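Local coordinates for protein inositol-1-monophosphatase (Thermotoga maritima, PDB 2P3N) that removes phosphate from inositol monophosphates and from fructose 1,6-bisphosphate with the help of magnesium, working as a broad-specificity phosphatase in a homotetramer, at residues G23-V28 against T39-E44; L120-G125 against L206-E211. All coordinates share one frame; numbering follows the deposited sequence.

How the contacts relate
The two contacts lie on opposite sides of the chain's centre, their centres about 30 Å apart and their nearest atoms about 18 Å apart. They come in series along the chain. Contact 1 closes early, pairing the loop after helix 2-21 with the start of helix 40-56, near the magnesium site. Contact 2 opens later and sets strand 118-123 of the large mixed sheet against helix 199-211. Helix 2-21 serves both: its far end meets I41 of contact 1, and its beginning meets Y121, on the face of the sheet turned away from helix 199-211. One contact thus lies beside the metal site, while the other joins layers of the core.

Contact 1 (G23-V28 against T39-E44); sequences GRVDNV and TEIDRE
T39 turns its carbon side to the 23-28 loop and its hydroxyl to the helix that starts behind it. T39 CB lies 3.8 Å from V25 CG2 and also faces the backbone oxygen of N27. The methyl CG2 nestles between the branches of V25, 4.0 Å from V25 CG2 and 4.1 Å from V25 CG1. With OG1 set between the backbone N and the carbonyl carbon (chi1 73°), the hydroxyl accepts from the N-H of I41, 3.2 Å from I41 N to T39 OG1, and donates to D42 OD2. D42 OD2 also takes the N-H of T39, 2.8 Å from T39 N, from above the carboxylate plane. T39 and D42 thereby form a capping box at the N-terminus of helix 40-56, and threonine suits the place: its hydroxyl caps the helix while its methyl packs on V25. The other oxygen of D42, OD1, is hydrogen-bonded to T84, a probable substrate-binding residue, tying the cap to helix 84-89. V25, branched at CB, reaches a second partner with CG2: the tip of I41, whose CD1 lies 3.8 Å away. I41 in turn packs on L18 and H21 of helix 2-21, while V88 of helix 84-89 touches both V25 and T39.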
loop_
_atom_site.group_PDB
_atom_site.type_symbol
_atom_site.label_atom_id
_atom_site.label_comp_id
_atom_site.label_asym_id
_atom_site.label_seq_id
_atom_site.Cartn_x
_atom_site.Cartn_y
_atom_site.Cartn_z
ATOM N N GLY A 23 10.375 -13.504 3.127
ATOM C CA GLY A 23 10.031 -14.838 2.666
ATOM C C GLY A 23 11.060 -15.446 1.727
ATOM O O GLY A 23 10.868 -16.553 1.232
ATOM N N ARG A 24 12.162 -14.744 1.494
ATOM C CA ARG A 24 13.181 -15.226 0.577
ATOM C C ARG A 24 14.574 -15.368 1.168
ATOM O O ARG A 24 15.556 -15.163 0.462
ATOM C CB ARG A 24 13.261 -14.303 -0.641
ATOM C CG ARG A 24 12.015 -14.278 -1.513
ATOM C CD ARG A 24 11.944 -13.022 -2.402
ATOM N NE ARG A 24 11.363 -11.870 -1.706
ATOM C CZ ARG A 24 11.082 -10.701 -2.281
ATOM N NH1 ARG A 24 10.553 -9.718 -1.565
ATOM N NH2 ARG A 24 11.326 -10.511 -3.572
ATOM N N VAL A 25 14.683 -15.695 2.452
ATOM C CA VAL A 25 16.008 -15.898 3.043
ATOM C C VAL A 25 16.257 -17.405 3.116
ATOM O O VAL A 25 15.574 -18.131 3.846
ATOM C CB VAL A 25 16.136 -15.274 4.463
ATOM C CG1 VAL A 25 15.046 -15.783 5.373
ATOM C CG2 VAL A 25 17.489 -15.613 5.049
ATOM N N ASP A 26 17.226 -17.877 2.340
ATOM C CA ASP A 26 17.546 -19.302 2.301
ATOM C C ASP A 26 18.416 -19.752 3.472
ATOM O O ASP A 26 18.363 -20.914 3.890
ATOM C CB ASP A 26 18.223 -19.642 0.965
ATOM C CG ASP A 26 19.346 -18.679 0.614
ATOM O OD1 ASP A 26 19.768 -18.665 -0.564
ATOM O OD2 ASP A 26 19.809 -17.938 1.513
ATOM N N ASN A 27 19.181 -18.812 4.017
ATOM C CA ASN A 27 20.089 -19.065 5.127
ATOM C C ASN A 27 19.487 -18.948 6.536
ATOM O O ASN A 27 19.758 -17.977 7.242
ATOM C CB ASN A 27 21.253 -18.090 5.015
ATOM C CG ASN A 27 20.783 -16.634 4.926
ATOM O OD1 ASN A 27 20.127 -16.240 3.955
ATOM N ND2 ASN A 27 21.109 -15.836 5.946
ATOM N N VAL A 28 18.691 -19.917 6.972
ATOM C CA VAL A 28 18.135 -19.821 8.324
ATOM C C VAL A 28 19.121 -20.397 9.346
ATOM O O VAL A 28 19.609 -21.518 9.187
ATOM C CB VAL A 28 16.785 -20.554 8.452
ATOM C CG1 VAL A 28 16.184 -20.282 9.816
ATOM C CG2 VAL A 28 15.838 -20.090 7.366
ATOM N N THR A 39 18.803 -14.628 11.006
ATOM C CA THR A 39 19.295 -14.685 9.639
ATOM C C THR A 39 20.338 -13.600 9.432
ATOM O O THR A 39 20.607 -12.804 10.332
ATOM C CB THR A 39 18.143 -14.495 8.612
ATOM O OG1 THR A 39 17.711 -13.125 8.598
ATOM C CG2 THR A 39 16.971 -15.378 8.979
ATOM N N GLU A 40 20.927 -13.585 8.243
ATOM C CA GLU A 40 21.929 -12.593 7.903
ATOM C C GLU A 40 21.262 -11.233 7.680
ATOM O O GLU A 40 21.924 -10.189 7.745
ATOM C CB GLU A 40 22.685 -13.016 6.638
ATOM C CG GLU A 40 23.877 -12.120 6.289
ATOM C CD GLU A 40 24.981 -12.159 7.347
ATOM O OE1 GLU A 40 25.843 -11.245 7.358
ATOM O OE2 GLU A 40 24.987 -13.109 8.165
ATOM N N ILE A 41 19.954 -11.238 7.422
ATOM C CA ILE A 41 19.242 -9.980 7.205
ATOM C C ILE A 41 18.908 -9.322 8.546
ATOM O O ILE A 41 18.767 -8.102 8.620
ATOM C CB ILE A 41 17.962 -10.184 6.372
ATOM C CG1 ILE A 41 18.318 -10.778 5.012
ATOM C CG2 ILE A 41 17.305 -8.847 6.096
ATOM C CD1 ILE A 41 18.949 -12.135 5.074
ATOM N N ASP A 42 18.785 -10.130 9.602
ATOM C CA ASP A 42 18.526 -9.593 10.939
ATOM C C ASP A 42 19.730 -8.693 11.252
ATOM O O ASP A 42 19.580 -7.559 11.714
ATOM C CB ASP A 42 18.464 -10.717 11.988
ATOM C CG ASP A 42 17.199 -11.582 11.879
ATOM O OD1 ASP A 42 16.316 -11.481 12.763
ATOM O OD2 ASP A 42 17.086 -12.369 10.919
ATOM N N ARG A 43 20.925 -9.219 10.971
ATOM C CA ARG A 43 22.193 -8.519 11.211
ATOM C C ARG A 43 22.420 -7.321 10.306
ATOM O O ARG A 43 22.890 -6.277 10.739
ATOM C CB ARG A 43 23.377 -9.464 11.016
ATOM C CG ARG A 43 23.416 -10.663 11.922
ATOM C CD ARG A 43 24.694 -11.448 11.649
ATOM N NE ARG A 43 24.750 -12.708 12.387
ATOM C CZ ARG A 43 24.067 -13.797 12.059
ATOM N NH1 ARG A 43 23.274 -13.784 10.994
ATOM N NH2 ARG A 43 24.168 -14.895 12.798
ATOM N N GLU A 44 22.123 -7.492 9.031
ATOM C CA GLU A 44 22.301 -6.422 8.074
ATOM C C GLU A 44 21.368 -5.272 8.441
ATOM O O GLU A 44 21.738 -4.104 8.339
ATOM C CB GLU A 44 22.006 -6.969 6.679
ATOM C CG GLU A 44 22.012 -5.957 5.567
ATOM C CD GLU A 44 21.962 -6.620 4.208
ATOM O OE1 GLU A 44 21.339 -7.698 4.088
ATOM O OE2 GLU A 44 22.541 -6.059 3.259
#

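Contact 2 (L120-G125 against L206-E211)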
loop_
_atom_site.group_PDB
_atom_site.type_symbol
_atom_site.label_atom_id
_atom_site.label_comp_id
_atom_site.label_asym_id
_atom_site.label_seq_id
_atom_site.Cartn_x
_atom_site.Cartn_y
_atom_site.Cartn_z
ATOM N N LEU A 120 3.566 2.440 14.202
ATOM C CA LEU A 120 3.000 2.817 15.478
ATOM C C LEU A 120 4.132 3.393 16.323
ATOM O O LEU A 120 5.214 2.819 16.386
ATOM C CB LEU A 120 2.387 1.581 16.139
ATOM C CG LEU A 120 1.336 0.946 15.223
ATOM C CD1 LEU A 120 1.992 -0.137 14.397
ATOM C CD2 LEU A 120 0.197 0.358 16.036
ATOM N N TYR A 121 3.898 4.540 16.951
ATOM C CA TYR A 121 4.930 5.156 17.778
ATOM C C TYR A 121 4.362 6.004 18.899
ATOM O O TYR A 121 3.194 6.377 18.889
ATOM C CB TYR A 121 5.852 6.027 16.927
ATOM C CG TYR A 121 5.113 7.018 16.073
ATOM C CD1 TYR A 121 4.546 6.635 14.860
ATOM C CD2 TYR A 121 4.930 8.328 16.503
ATOM C CE1 TYR A 121 3.810 7.535 14.094
ATOM C CE2 TYR A 121 4.194 9.236 15.748
ATOM C CZ TYR A 121 3.637 8.832 14.548
ATOM O OH TYR A 121 2.903 9.727 13.816
ATOM N N ALA A 122 5.209 6.315 19.867
ATOM C CA ALA A 122 4.808 7.132 21.001
ATOM C C ALA A 122 6.019 7.707 21.713
ATOM O O ALA A 122 7.002 7.007 21.946
ATOM C CB ALA A 122 3.981 6.303 21.987
ATOM N N GLU A 123 5.948 8.994 22.026
ATOM C CA GLU A 123 6.997 9.673 22.769
ATOM C C GLU A 123 6.309 9.978 24.116
ATOM O O GLU A 123 5.086 10.162 24.165
ATOM C CB GLU A 123 7.421 10.949 22.041
ATOM C CG GLU A 123 8.648 11.616 22.616
ATOM C CD GLU A 123 9.223 12.646 21.667
ATOM O OE1 GLU A 123 8.440 13.458 21.123
ATOM O OE2 GLU A 123 10.457 12.648 21.463
ATOM N N GLU A 124 7.073 10.005 25.203
ATOM C CA GLU A 124 6.498 10.244 26.529
ATOM C C GLU A 124 5.834 11.612 26.706
ATOM O O GLU A 124 6.449 12.659 26.479
ATOM C CB GLU A 124 7.569 10.029 27.606
ATOM C CG GLU A 124 7.121 10.278 29.036
ATOM C CD GLU A 124 8.244 10.039 30.030
ATOM O OE1 GLU A 124 8.506 8.862 30.362
ATOM O OE2 GLU A 124 8.878 11.028 30.467
ATOM N N GLY A 125 4.567 11.575 27.112
ATOM C CA GLY A 125 3.809 12.789 27.323
ATOM C C GLY A 125 3.147 13.353 26.075
ATOM O O GLY A 125 2.436 14.355 26.159
ATOM N N LEU A 206 5.863 -0.834 25.113
ATOM C CA LEU A 206 5.501 -0.433 26.457
ATOM C C LEU A 206 5.033 1.019 26.546
ATOM O O LEU A 206 3.969 1.292 27.103
ATOM C CB LEU A 206 6.677 -0.662 27.399
ATOM C CG LEU A 206 6.369 -0.375 28.864
ATOM C CD1 LEU A 206 6.922 -1.488 29.733
ATOM C CD2 LEU A 206 6.952 0.971 29.248
ATOM N N ILE A 207 5.810 1.950 26.000
ATOM C CA ILE A 207 5.421 3.350 26.057
ATOM C C ILE A 207 4.239 3.633 25.138
ATOM O O ILE A 207 3.447 4.539 25.391
ATOM C CB ILE A 207 6.605 4.292 25.691
ATOM C CG1 ILE A 207 6.166 5.754 25.851
ATOM C CG2 ILE A 207 7.093 4.020 24.275
ATOM C CD1 ILE A 207 7.300 6.765 25.822
ATOM N N ILE A 208 4.114 2.844 24.077
ATOM C CA ILE A 208 3.023 3.012 23.124
ATOM C C ILE A 208 1.683 2.615 23.731
ATOM O O ILE A 208 0.661 3.233 23.434
ATOM C CB ILE A 208 3.264 2.184 21.844
ATOM C CG1 ILE A 208 4.394 2.815 21.032
ATOM C CG2 ILE A 208 1.984 2.104 21.020
ATOM C CD1 ILE A 208 4.920 1.927 19.932
ATOM N N VAL A 209 1.679 1.588 24.575
ATOM C CA VAL A 209 0.443 1.152 25.214
ATOM C C VAL A 209 0.005 2.133 26.303
ATOM O O VAL A 209 -1.158 2.492 26.390
ATOM C CB VAL A 209 0.596 -0.236 25.847
ATOM C CG1 VAL A 209 -0.698 -0.627 26.529
ATOM C CG2 VAL A 209 0.957 -1.253 24.786
ATOM N N LYS A 210 0.946 2.571 27.124
ATOM C CA LYS A 210 0.639 3.499 28.199
ATOM C C LYS A 210 0.296 4.895 27.686
ATOM O O LYS A 210 -0.601 5.547 28.225
ATOM C CB LYS A 210 1.809 3.552 29.188
ATOM C CG LYS A 210 2.163 2.183 29.770
ATOM C CD LYS A 210 3.108 2.262 30.964
ATOM C CE LYS A 210 4.480 2.793 30.584
ATOM N NZ LYS A 210 5.421 2.765 31.743
ATOM N N GLU A 211 1.001 5.364 26.658
ATOM C CA GLU A 211 0.714 6.684 26.091
ATOM C C GLU A 211 -0.640 6.659 25.387
ATOM O O GLU A 211 -1.248 7.697 25.140
ATOM C CB GLU A 211 1.800 7.102 25.103
ATOM C CG GLU A 211 3.016 7.694 25.769
ATOM C CD GLU A 211 2.731 9.042 26.408
ATOM O OE1 GLU A 211 3.151 9.250 27.564
ATOM O OE2 GLU A 211 2.100 9.901 25.757
#
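The carboxylate of E211 presents one face to the end of strand 118-123 and the turn that follows. E123 O sits over that face, 3.4 Å from E211 CD, and the N-H of G125 comes in on the same side, above the plane. It gives E211 OE1 a nearly straight hydrogen bond, 2.8 Å from G125 N with 172° at the hydrogen. The other oxygen, OE2, accepts from the backbone N of G127, so one carboxylate grips two amides of the hairpin turn between strands 118-123 and 127-130. A bend at chi2 (-68°) brings the group there, while E211 CB stays 3.9 Å from A122 CB. With an alanine in place of E211, the amides of G125 and G127 would probably lose their acceptor and the turn would be freer to move. Glycine suits position 125, where phi is positive and a CB would press on the preceding carbonyl oxygen.

A122 points toward the helix, and its small methyl lets the backbones come close: its CB is 3.6 Å from I208 CA. I208 lies alongside, its CG1 beside that methyl and its CD1 3.7 Å from L120 O. I207 extends the other way along the strand, placing CD1 3.7 Å from E124 CB.

The helix crosses the strand at 77°, with axes 7.1 Å apart. Y121, pointing away from it, packs on L4 and I8 of helix 2-21, and its ring meets that of F129 almost parallel. Helix 199-211 in turn touches V216 of the five-stranded sheet, and its companion, helix 177-185, meets L120 through L179 and A182. Helix 2-21, the first sheet, these two inner helices and the second sheet thus give four successive layers of the five-layered alpha-beta-alpha-beta-alpha sandwich of the inositol monophosphatase superfamily.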